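Local atomic coordinates of transcriptional regulator, LysR family (Eggerthella lenta, PDB entry 4PZJ), a protein that probably binds cis-regulatory DNA as a LysR-type transcription factor, represented here by its N-terminal winged helix-turn-helix domain. Residues V6-T11 and Q34-L39; M16-A21 and K53-T58; Y43-F48 and T58-L63. All blocks are in the same frame, centred on the assembly; numbering follows the deposited sequence. Where two conformers were deposited one is given.

Overall arrangement
Three contacts, their centres 11 to 13 Å apart, hold one small winged helix-turn-helix domain together, the part of a LysR regulator that probably meets DNA. Interaction 1 crosses helix 3-11 with helix 29-43, interaction 2 lays the turn before helix 18-25, and the first residue of that helix, against wing strand 54-57, and interaction 3 ties the loop before the wing to helix 59-68. Phe-48 joins them: its CZ lies 3.7 Å from Phe-9 CE1 of interaction 1, and its CD2 3.5 Å from Tyr-18 OH of interaction 2. Interactions 2 and 3 also share Thr-58, where strand 54-57 gives way to helix 59-68, and interaction 3 extends toward the second subunit.

Interaction 1: residues V6-T11 and Q34-L39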
loop_
_atom_site.group_PDB
_atom_site.type_symbol
_atom_site.label_atom_id
_atom_site.label_comp_id
_atom_site.label_asym_id
_atom_site.label_seq_id
_atom_site.Cartn_x
_atom_site.Cartn_y
_atom_site.Cartn_z
ATOM N N VAL A 6 -1.681 6.817 -10.492
ATOM C CA VAL A 6 -2.125 5.437 -10.312
ATOM C C VAL A 6 -1.975 4.664 -11.615
ATOM O O VAL A 6 -1.401 3.577 -11.628
ATOM C CB VAL A 6 -3.564 5.390 -9.791
ATOM C CG1 VAL A 6 -4.195 4.012 -9.976
ATOM C CG2 VAL A 6 -3.606 5.903 -8.361
ATOM N N GLU A 7 -2.432 5.237 -12.723
ATOM C CA GLU A 7 -2.328 4.604 -14.036
ATOM C C GLU A 7 -0.878 4.335 -14.412
ATOM O O GLU A 7 -0.549 3.320 -14.990
ATOM C CB GLU A 7 -2.968 5.546 -15.090
ATOM C CG GLU A 7 -2.880 5.088 -16.541
ATOM C CD GLU A 7 -3.059 6.237 -17.565
ATOM O OE1 GLU A 7 -2.952 7.435 -17.184
ATOM O OE2 GLU A 7 -3.277 5.941 -18.775
ATOM N N THR A 8 0.033 5.259 -14.090
ATOM C CA THR A 8 1.416 5.044 -14.422
ATOM C C THR A 8 1.965 3.905 -13.579
ATOM O O THR A 8 2.663 3.035 -14.114
ATOM C CB THR A 8 2.231 6.322 -14.183
ATOM O OG1 THR A 8 1.803 7.315 -15.142
ATOM C CG2 THR A 8 3.671 6.067 -14.403
ATOM N N PHE A 9 1.636 3.929 -12.294
ATOM C CA PHE A 9 2.112 2.861 -11.385
ATOM C C PHE A 9 1.650 1.497 -11.922
ATOM O O PHE A 9 2.455 0.547 -12.015
ATOM C CB PHE A 9 1.642 3.025 -9.967
ATOM C CG PHE A 9 1.800 1.749 -9.151
ATOM C CD1 PHE A 9 3.046 1.331 -8.761
ATOM C CD2 PHE A 9 0.701 0.926 -8.915
ATOM C CE1 PHE A 9 3.218 0.142 -8.066
ATOM C CE2 PHE A 9 0.849 -0.270 -8.218
ATOM C CZ PHE A 9 2.118 -0.673 -7.826
ATOM N N LEU A 10 0.387 1.389 -12.259
ATOM C CA LEU A 10 -0.099 0.090 -12.737
ATOM C C LEU A 10 0.564 -0.372 -14.044
ATOM O O LEU A 10 0.810 -1.577 -14.271
ATOM C CB LEU A 10 -1.622 0.115 -12.873
ATOM C CG LEU A 10 -2.450 0.245 -11.585
ATOM C CD1 LEU A 10 -3.902 0.524 -11.821
ATOM C CD2 LEU A 10 -2.315 -1.005 -10.735
ATOM N N THR A 11 0.842 0.564 -14.956
ATOM C CA THR A 11 1.489 0.264 -16.196
ATOM C C THR A 11 2.921 -0.259 -15.927
ATOM O O THR A 11 3.339 -1.220 -16.520
ATOM C CB THR A 11 1.506 1.478 -17.114
ATOM O OG1 THR A 11 0.154 1.909 -17.254
ATOM C CG2 THR A 11 2.070 1.173 -18.412
ATOM N N GLN A 34 8.784 10.541 -12.819
ATOM C CA GLN A 34 8.286 11.599 -11.951
ATOM C C GLN A 34 6.938 11.247 -11.285
ATOM O O GLN A 34 6.714 11.543 -10.118
ATOM C CB GLN A 34 8.201 12.922 -12.745
ATOM C CG GLN A 34 9.588 13.475 -13.104
ATOM C CD GLN A 34 9.602 14.446 -14.309
ATOM O OE1 GLN A 34 8.573 14.650 -14.966
ATOM N NE2 GLN A 34 10.782 15.036 -14.606
ATOM N N HIS A 35 6.030 10.580 -12.010
ATOM C CA HIS A 35 4.811 10.151 -11.407
ATOM C C HIS A 35 5.062 9.187 -10.253
ATOM O O HIS A 35 4.497 9.313 -9.194
ATOM C CB HIS A 35 3.922 9.423 -12.394
ATOM C CG HIS A 35 3.364 10.287 -13.495
ATOM N ND1 HIS A 35 2.788 9.764 -14.632
ATOM C CD2 HIS A 35 3.300 11.630 -13.623
ATOM C CE1 HIS A 35 2.387 10.756 -15.417
ATOM N NE2 HIS A 35 2.689 11.899 -14.824
ATOM N N ILE A 36 5.898 8.176 -10.529
ATOM C CA ILE A 36 6.275 7.192 -9.521
ATOM C C ILE A 36 7.004 7.880 -8.360
ATOM O O ILE A 36 6.663 7.677 -7.202
ATOM C CB ILE A 36 7.188 6.104 -10.108
ATOM C CG1 ILE A 36 6.526 5.329 -11.266
ATOM C CG2 ILE A 36 7.644 5.138 -9.025
ATOM C CD1 ILE A 36 5.166 4.745 -10.962
ATOM N N ALA A 37 7.975 8.723 -8.683
ATOM C CA ALA A 37 8.743 9.426 -7.679
ATOM C C ALA A 37 7.846 10.266 -6.746
ATOM O O ALA A 37 8.077 10.373 -5.581
ATOM C CB ALA A 37 9.782 10.294 -8.338
ATOM N N HIS A 38 6.823 10.911 -7.289
ATOM C CA HIS A 38 5.899 11.637 -6.446
ATOM C C HIS A 38 5.178 10.722 -5.431
ATOM O O HIS A 38 5.009 11.088 -4.298
ATOM C CB HIS A 38 4.900 12.341 -7.365
ATOM C CG HIS A 38 4.036 13.340 -6.672
ATOM N ND1 HIS A 38 4.229 14.699 -6.797
ATOM C CD2 HIS A 38 2.967 13.184 -5.857
ATOM C CE1 HIS A 38 3.320 15.338 -6.080
ATOM N NE2 HIS A 38 2.542 14.441 -5.500
ATOM N N LEU A 39 4.684 9.547 -5.859
ATOM C CA LEU A 39 4.040 8.652 -4.946
ATOM C C LEU A 39 5.017 8.182 -3.866
ATOM O O LEU A 39 4.665 8.105 -2.710
ATOM C CB LEU A 39 3.537 7.398 -5.696
ATOM C CG LEU A 39 2.406 7.566 -6.703
ATOM C CD1 LEU A 39 2.243 6.263 -7.486
ATOM C CD2 LEU A 39 1.156 7.901 -5.957
#
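His-35 and Thr-8 meet through the one hydrogen bond of an otherwise apolar crossing. The imidazole ND1 donates to Thr-8 OG1 at 2.7 Å, with the hydroxyl lying only 14° out of the ring plane, and the two side chains cross nearly at right angles. Thr-8 turns its OG1 away from its own carbonyl carbon (chi1 -67°), toward His-35; the same oxygen is also hydrogen-bonded to the carbonyl of Phe-4, whose ring meets the His-35 imidazole edge-to-face. Two hydrogen bonds thus hold the hydroxyl. This is the packing of the first helix of a winged helix-turn-helix domain on its long third helix, the recognition helix of the family: the short segments cross at -106° with their axes 9.0 Å apart. The rest of the contact is apolar. Leu-39 brings CD1 to 4.1 Å from Phe-9 CB, whereas the Phe-9 ring, with CG anti to the backbone N, swings off toward Leu-64 and Leu-68 of helix 59-68. A phenylalanine in place of His-35 would probably leave Thr-8 OG1 without its donor on this side. Ile-36 is deposited in two conformers, which leaves the approach of its CD1 to Phe-9 CA less certain.

Interaction 2: residues M16-A21 and K53-T58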
loop_
_atom_site.group_PDB
_atom_site.type_symbol
_atom_site.label_atom_id
_atom_site.label_comp_id
_atom_site.label_asym_id
_atom_site.label_seq_id
_atom_site.Cartn_x
_atom_site.Cartn_y
_atom_site.Cartn_z
HETATM N N MSE A 16 6.945 -4.060 -16.055
HETATM C CA MSE A 16 8.217 -4.215 -15.319
HETATM C C MSE A 16 9.344 -3.616 -16.143
HETATM O O MSE A 16 10.462 -4.115 -16.200
HETATM C CB MSE A 16 8.391 -5.680 -14.922
HETATM C CG MSE A 16 7.379 -6.081 -13.843
HETATM SE SE MSE A 16 7.497 -5.152 -12.080
HETATM C CE MSE A 16 9.213 -5.844 -11.875
ATOM N N ASN A 17 9.076 -2.498 -16.809
ATOM C CA ASN A 17 10.040 -1.914 -17.702
ATOM C C ASN A 17 9.608 -0.471 -17.861
ATOM O O ASN A 17 8.634 -0.202 -18.506
ATOM C CB ASN A 17 9.997 -2.672 -19.043
ATOM C CG ASN A 17 10.943 -2.140 -20.091
ATOM O OD1 ASN A 17 11.420 -1.006 -20.038
ATOM N ND2 ASN A 17 11.238 -2.989 -21.078
ATOM N N TYR A 18 10.363 0.464 -17.324
ATOM C CA TYR A 18 9.898 1.858 -17.439
ATOM C C TYR A 18 9.807 2.435 -18.849
ATOM O O TYR A 18 8.851 3.181 -19.128
ATOM C CB TYR A 18 10.829 2.781 -16.648
ATOM C CG TYR A 18 10.565 2.922 -15.177
ATOM C CD1 TYR A 18 10.654 1.834 -14.301
ATOM C CD2 TYR A 18 10.284 4.179 -14.605
ATOM C CE1 TYR A 18 10.408 1.977 -12.938
ATOM C CE2 TYR A 18 10.043 4.317 -13.251
ATOM C CZ TYR A 18 10.143 3.209 -12.399
ATOM O OH TYR A 18 9.948 3.313 -11.059
ATOM N N THR A 19 10.801 2.200 -19.712
ATOM C CA THR A 19 10.758 2.783 -21.084
ATOM C C THR A 19 9.570 2.202 -21.834
ATOM O O THR A 19 8.935 2.903 -22.592
ATOM C CB THR A 19 12.043 2.625 -21.885
ATOM O OG1 THR A 19 12.463 1.257 -21.887
ATOM C CG2 THR A 19 13.141 3.473 -21.284
ATOM N N ARG A 20 9.269 0.946 -21.595
ATOM C CA ARG A 20 8.119 0.288 -22.213
ATOM C C ARG A 20 6.798 0.910 -21.740
ATOM O O ARG A 20 5.881 1.141 -22.534
ATOM C CB ARG A 20 8.221 -1.179 -21.876
ATOM C CG ARG A 20 7.075 -2.046 -22.299
ATOM C CD ARG A 20 6.917 -2.402 -23.762
ATOM N NE ARG A 20 5.794 -3.333 -23.708
ATOM C CZ ARG A 20 4.509 -2.971 -23.610
ATOM N NH1 ARG A 20 4.169 -1.687 -23.657
ATOM N NH2 ARG A 20 3.544 -3.895 -23.467
ATOM N N ALA A 21 6.695 1.186 -20.445
ATOM C CA ALA A 21 5.512 1.841 -19.864
ATOM C C ALA A 21 5.352 3.192 -20.522
ATOM O O ALA A 21 4.233 3.636 -20.855
ATOM C CB ALA A 21 5.701 2.047 -18.364
ATOM N N LYS A 53 20.749 -5.554 -11.312
ATOM C CA LYS A 53 20.429 -5.134 -12.664
ATOM C C LYS A 53 19.038 -5.537 -13.181
ATOM O O LYS A 53 18.799 -5.470 -14.385
ATOM C CB LYS A 53 21.539 -5.664 -13.599
ATOM C CG LYS A 53 22.947 -5.354 -13.077
ATOM C CD LYS A 53 24.047 -6.164 -13.747
ATOM C CE LYS A 53 25.390 -5.892 -13.081
ATOM N NZ LYS A 53 26.492 -6.727 -13.635
ATOM N N LYS A 54 18.120 -5.938 -12.293
ATOM C CA LYS A 54 16.767 -6.327 -12.727
ATOM C C LYS A 54 15.693 -5.580 -11.924
ATOM O O LYS A 54 15.829 -5.444 -10.732
ATOM C CB LYS A 54 16.565 -7.826 -12.582
ATOM C CG LYS A 54 15.238 -8.306 -13.158
ATOM C CD LYS A 54 15.105 -9.827 -13.237
ATOM C CE LYS A 54 13.978 -10.193 -14.197
ATOM N NZ LYS A 54 13.698 -11.654 -14.325
ATOM N N LEU A 55 14.672 -5.055 -12.605
ATOM C CA LEU A 55 13.586 -4.356 -11.918
ATOM C C LEU A 55 12.774 -5.310 -11.026
ATOM O O LEU A 55 12.403 -6.429 -11.464
ATOM C CB LEU A 55 12.654 -3.608 -12.900
ATOM C CG LEU A 55 11.682 -2.623 -12.238
ATOM C CD1 LEU A 55 12.444 -1.428 -11.661
ATOM C CD2 LEU A 55 10.619 -2.079 -13.173
ATOM N N GLN A 56 12.479 -4.850 -9.817
ATOM C CA GLN A 56 11.692 -5.547 -8.833
ATOM C C GLN A 56 10.544 -4.664 -8.323
ATOM O O GLN A 56 10.698 -3.450 -8.205
ATOM C CB GLN A 56 12.559 -5.879 -7.609
ATOM C CG GLN A 56 13.896 -6.553 -7.902
ATOM C CD GLN A 56 13.760 -7.903 -8.588
ATOM O OE1 GLN A 56 12.734 -8.580 -8.500
ATOM N NE2 GLN A 56 14.811 -8.302 -9.298
ATOM N N LEU A 57 9.425 -5.291 -8.004
ATOM C CA LEU A 57 8.329 -4.647 -7.327
ATOM C C LEU A 57 8.613 -4.838 -5.844
ATOM O O LEU A 57 8.829 -5.974 -5.359
ATOM C CB LEU A 57 7.008 -5.302 -7.690
ATOM C CG LEU A 57 5.773 -4.670 -7.117
ATOM C CD1 LEU A 57 5.475 -3.338 -7.819
ATOM C CD2 LEU A 57 4.576 -5.593 -7.316
ATOM N N THR A 58 8.656 -3.748 -5.090
ATOM C CA THR A 58 8.880 -3.839 -3.659
ATOM C C THR A 58 7.687 -4.390 -2.871
ATOM O O THR A 58 6.609 -4.627 -3.435
ATOM C CB THR A 58 9.221 -2.478 -3.061
ATOM O OG1 THR A 58 8.040 -1.661 -3.128
ATOM C CG2 THR A 58 10.329 -1.840 -3.782
#
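Leu-55 and Met-16, the latter a selenomethionine, carry an apolar contact between the turn that leads into helix 18-25, the first helix of the helix-turn-helix, and the wing. Met-16 starts with CG anti to its carbonyl carbon (chi1 -70°) and then bends at both chi2 and chi3, so its chain curls and the CE methyl reaches over the strand. There CE comes 3.3 Å from Leu-55 O and 4.1 Å from Leu-55 CG, while SE lies beside Leu-57 CB at 4.4 Å. Leu-55 answers from the strand with CD2 against the backbone of the turn, 3.6 Å from Met-16 C. The second apolar group is aromatic: Leu-55 CD2 also sits at the edge of the Tyr-18 ring, near its plane, 4.1 Å from CE1, and the two side chains cross at about a right angle. Behind Leu-55 stand Phe-48 and Tyr-50 of the partner strand, and Tyr-18 leans back on Val-32, Ser-33 and Ile-36 of helix 29-43.

On the helix side the polar bonding is local: Asn-17 is the N-cap of helix 18-25, its OD1 accepting from Arg-20 N at 3.3 Å; the donor stands above the carbonyl plane of the amide and off its lone pairs. With methyl groups and a ring edge making the contact and no polar bond joining the segments, the wing probably rests on the turn through shape and dispersion rather than directional bonds.

Interaction 3: residues Y43-F48 and T58-L63; sequences YGVPLF and TDAGAL
Thr-58 faces the loop with both branches, and its two branches do different work. OG1 lies between the backbone N and the carbonyl carbon (chi1 69°), from where it donates to Pro-46 O at 2.7 Å, approaching tilted 35° from that carbonyl's plane. The same oxygen accepts from Gly-61 N at 3.0 Å, which makes Thr-58 the N-cap of helix 59-68: one hydroxyl both closes the helix start and ties it to the loop. The other branch, CG2, lies against the backbone, 3.6 Å from Phe-48 N, and touches Pro-46 CG, the Pro-46 and Thr-58 side chains crossing at about a right angle. A backbone bond from Thr-58 N to Leu-47 O, 3.1 Å long, doubles the link.

Two residues on, Ala-60 turns its methyl to the loop, where CB sits 3.8 Å from Val-45 CG2 and 3.6 Å from Pro-46 O, while Leu-47 bends its CD2 back toward the start of the helix. Gly-61 lets this happen: the CA atoms of Leu-47 and Gly-61 are only 4.2 Å apart, and a CB there would run into Leu-47 O.

Around this joint, Glu-40 of helix 29-43 accepts from Leu-47 N, Leu-47 rests on Leu-39, and Phe-48 turns to Ile-36 and to Leu-57 of strand 54-57. The second subunit also reaches this region: Asp-66 of that subunit bonds to Tyr-43 OH and Asp-59 of that subunit packs on Val-45.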
loop_
_atom_site.group_PDB
_atom_site.type_symbol
_atom_site.label_atom_id
_atom_site.label_comp_id
_atom_site.label_asym_id
_atom_site.label_seq_id
_atom_site.Cartn_x
_atom_site.Cartn_y
_atom_site.Cartn_z
ATOM N N TYR A 43 4.323 9.066 0.074
ATOM C CA TYR A 43 4.074 7.986 1.020
ATOM C C TYR A 43 5.304 7.510 1.773
ATOM O O TYR A 43 5.190 6.841 2.779
ATOM C CB TYR A 43 3.335 6.810 0.336
ATOM C CG TYR A 43 1.950 7.274 -0.032
ATOM C CD1 TYR A 43 0.923 7.227 0.895
ATOM C CD2 TYR A 43 1.680 7.794 -1.294
ATOM C CE1 TYR A 43 -0.335 7.698 0.577
ATOM C CE2 TYR A 43 0.411 8.263 -1.621
ATOM C CZ TYR A 43 -0.591 8.178 -0.679
ATOM O OH TYR A 43 -1.856 8.652 -0.962
ATOM N N GLY A 44 6.476 7.910 1.319
ATOM C CA GLY A 44 7.689 7.581 2.021
ATOM C C GLY A 44 8.141 6.160 1.893
ATOM O O GLY A 44 8.929 5.679 2.721
ATOM N N VAL A 45 7.679 5.469 0.862
ATOM C CA VAL A 45 8.085 4.069 0.650
ATOM C C VAL A 45 8.424 3.871 -0.825
ATOM O O VAL A 45 7.761 4.480 -1.708
ATOM C CB VAL A 45 6.986 3.060 1.067
ATOM C CG1 VAL A 45 6.771 3.084 2.577
ATOM C CG2 VAL A 45 5.681 3.319 0.325
ATOM N N PRO A 46 9.426 3.050 -1.137
ATOM C CA PRO A 46 9.746 2.770 -2.505
ATOM C C PRO A 46 8.751 1.743 -3.068
ATOM O O PRO A 46 8.306 0.858 -2.329
ATOM C CB PRO A 46 11.104 2.091 -2.422
ATOM C CG PRO A 46 11.029 1.336 -1.155
ATOM C CD PRO A 46 10.218 2.193 -0.217
ATOM N N LEU A 47 8.458 1.875 -4.345
ATOM C CA LEU A 47 7.520 0.962 -5.017
ATOM C C LEU A 47 8.250 0.003 -5.945
ATOM O O LEU A 47 7.740 -1.071 -6.281
ATOM C CB LEU A 47 6.503 1.811 -5.792
ATOM C CG LEU A 47 5.591 2.621 -4.902
ATOM C CD1 LEU A 47 4.779 3.577 -5.786
ATOM C CD2 LEU A 47 4.667 1.847 -3.969
ATOM N N PHE A 48 9.394 0.408 -6.434
ATOM C CA PHE A 48 10.245 -0.393 -7.311
ATOM C C PHE A 48 11.684 -0.266 -6.893
ATOM O O PHE A 48 12.044 0.688 -6.211
ATOM C CB PHE A 48 10.141 0.075 -8.755
ATOM C CG PHE A 48 8.751 -0.037 -9.320
ATOM C CD1 PHE A 48 8.276 -1.233 -9.781
ATOM C CD2 PHE A 48 7.922 1.074 -9.353
ATOM C CE1 PHE A 48 7.001 -1.325 -10.271
ATOM C CE2 PHE A 48 6.650 0.999 -9.876
ATOM C CZ PHE A 48 6.172 -0.219 -10.313
ATOM N N THR A 58 8.656 -3.748 -5.090
ATOM C CA THR A 58 8.880 -3.839 -3.659
ATOM C C THR A 58 7.687 -4.390 -2.871
ATOM O O THR A 58 6.609 -4.627 -3.435
ATOM C CB THR A 58 9.221 -2.478 -3.061
ATOM O OG1 THR A 58 8.040 -1.661 -3.128
ATOM C CG2 THR A 58 10.329 -1.840 -3.782
ATOM N N ASP A 59 7.882 -4.656 -1.574
ATOM C CA ASP A 59 6.777 -5.089 -0.728
ATOM C C ASP A 59 5.651 -4.059 -0.749
ATOM O O ASP A 59 4.499 -4.431 -0.862
ATOM C CB ASP A 59 7.244 -5.342 0.693
ATOM C CG ASP A 59 8.153 -6.562 0.807
ATOM O OD1 ASP A 59 8.171 -7.408 -0.096
ATOM O OD2 ASP A 59 8.825 -6.679 1.843
ATOM N N ALA A 60 5.968 -2.774 -0.651
ATOM C CA ALA A 60 4.919 -1.717 -0.721
ATOM C C ALA A 60 4.266 -1.679 -2.097
ATOM O O ALA A 60 3.039 -1.435 -2.210
ATOM C CB ALA A 60 5.510 -0.355 -0.409
ATOM N N GLY A 61 5.046 -1.916 -3.146
ATOM C CA GLY A 61 4.536 -1.990 -4.529
ATOM C C GLY A 61 3.476 -3.086 -4.646
ATOM O O GLY A 61 2.437 -2.898 -5.239
ATOM N N ALA A 62 3.751 -4.261 -4.073
ATOM C CA ALA A 62 2.784 -5.354 -4.116
ATOM C C ALA A 62 1.510 -5.052 -3.316
ATOM O O ALA A 62 0.406 -5.441 -3.717
ATOM C CB ALA A 62 3.475 -6.625 -3.616
ATOM N N LEU A 63 1.621 -4.325 -2.198
ATOM C CA LEU A 63 0.517 -3.981 -1.372
ATOM C C LEU A 63 -0.347 -2.982 -2.161
ATOM O O LEU A 63 -1.561 -3.142 -2.246
ATOM C CB LEU A 63 1.016 -3.339 -0.081
ATOM C CG LEU A 63 -0.035 -2.874 0.929
ATOM C CD1 LEU A 63 -0.812 -4.001 1.553
ATOM C CD2 LEU A 63 0.623 -1.980 1.997
#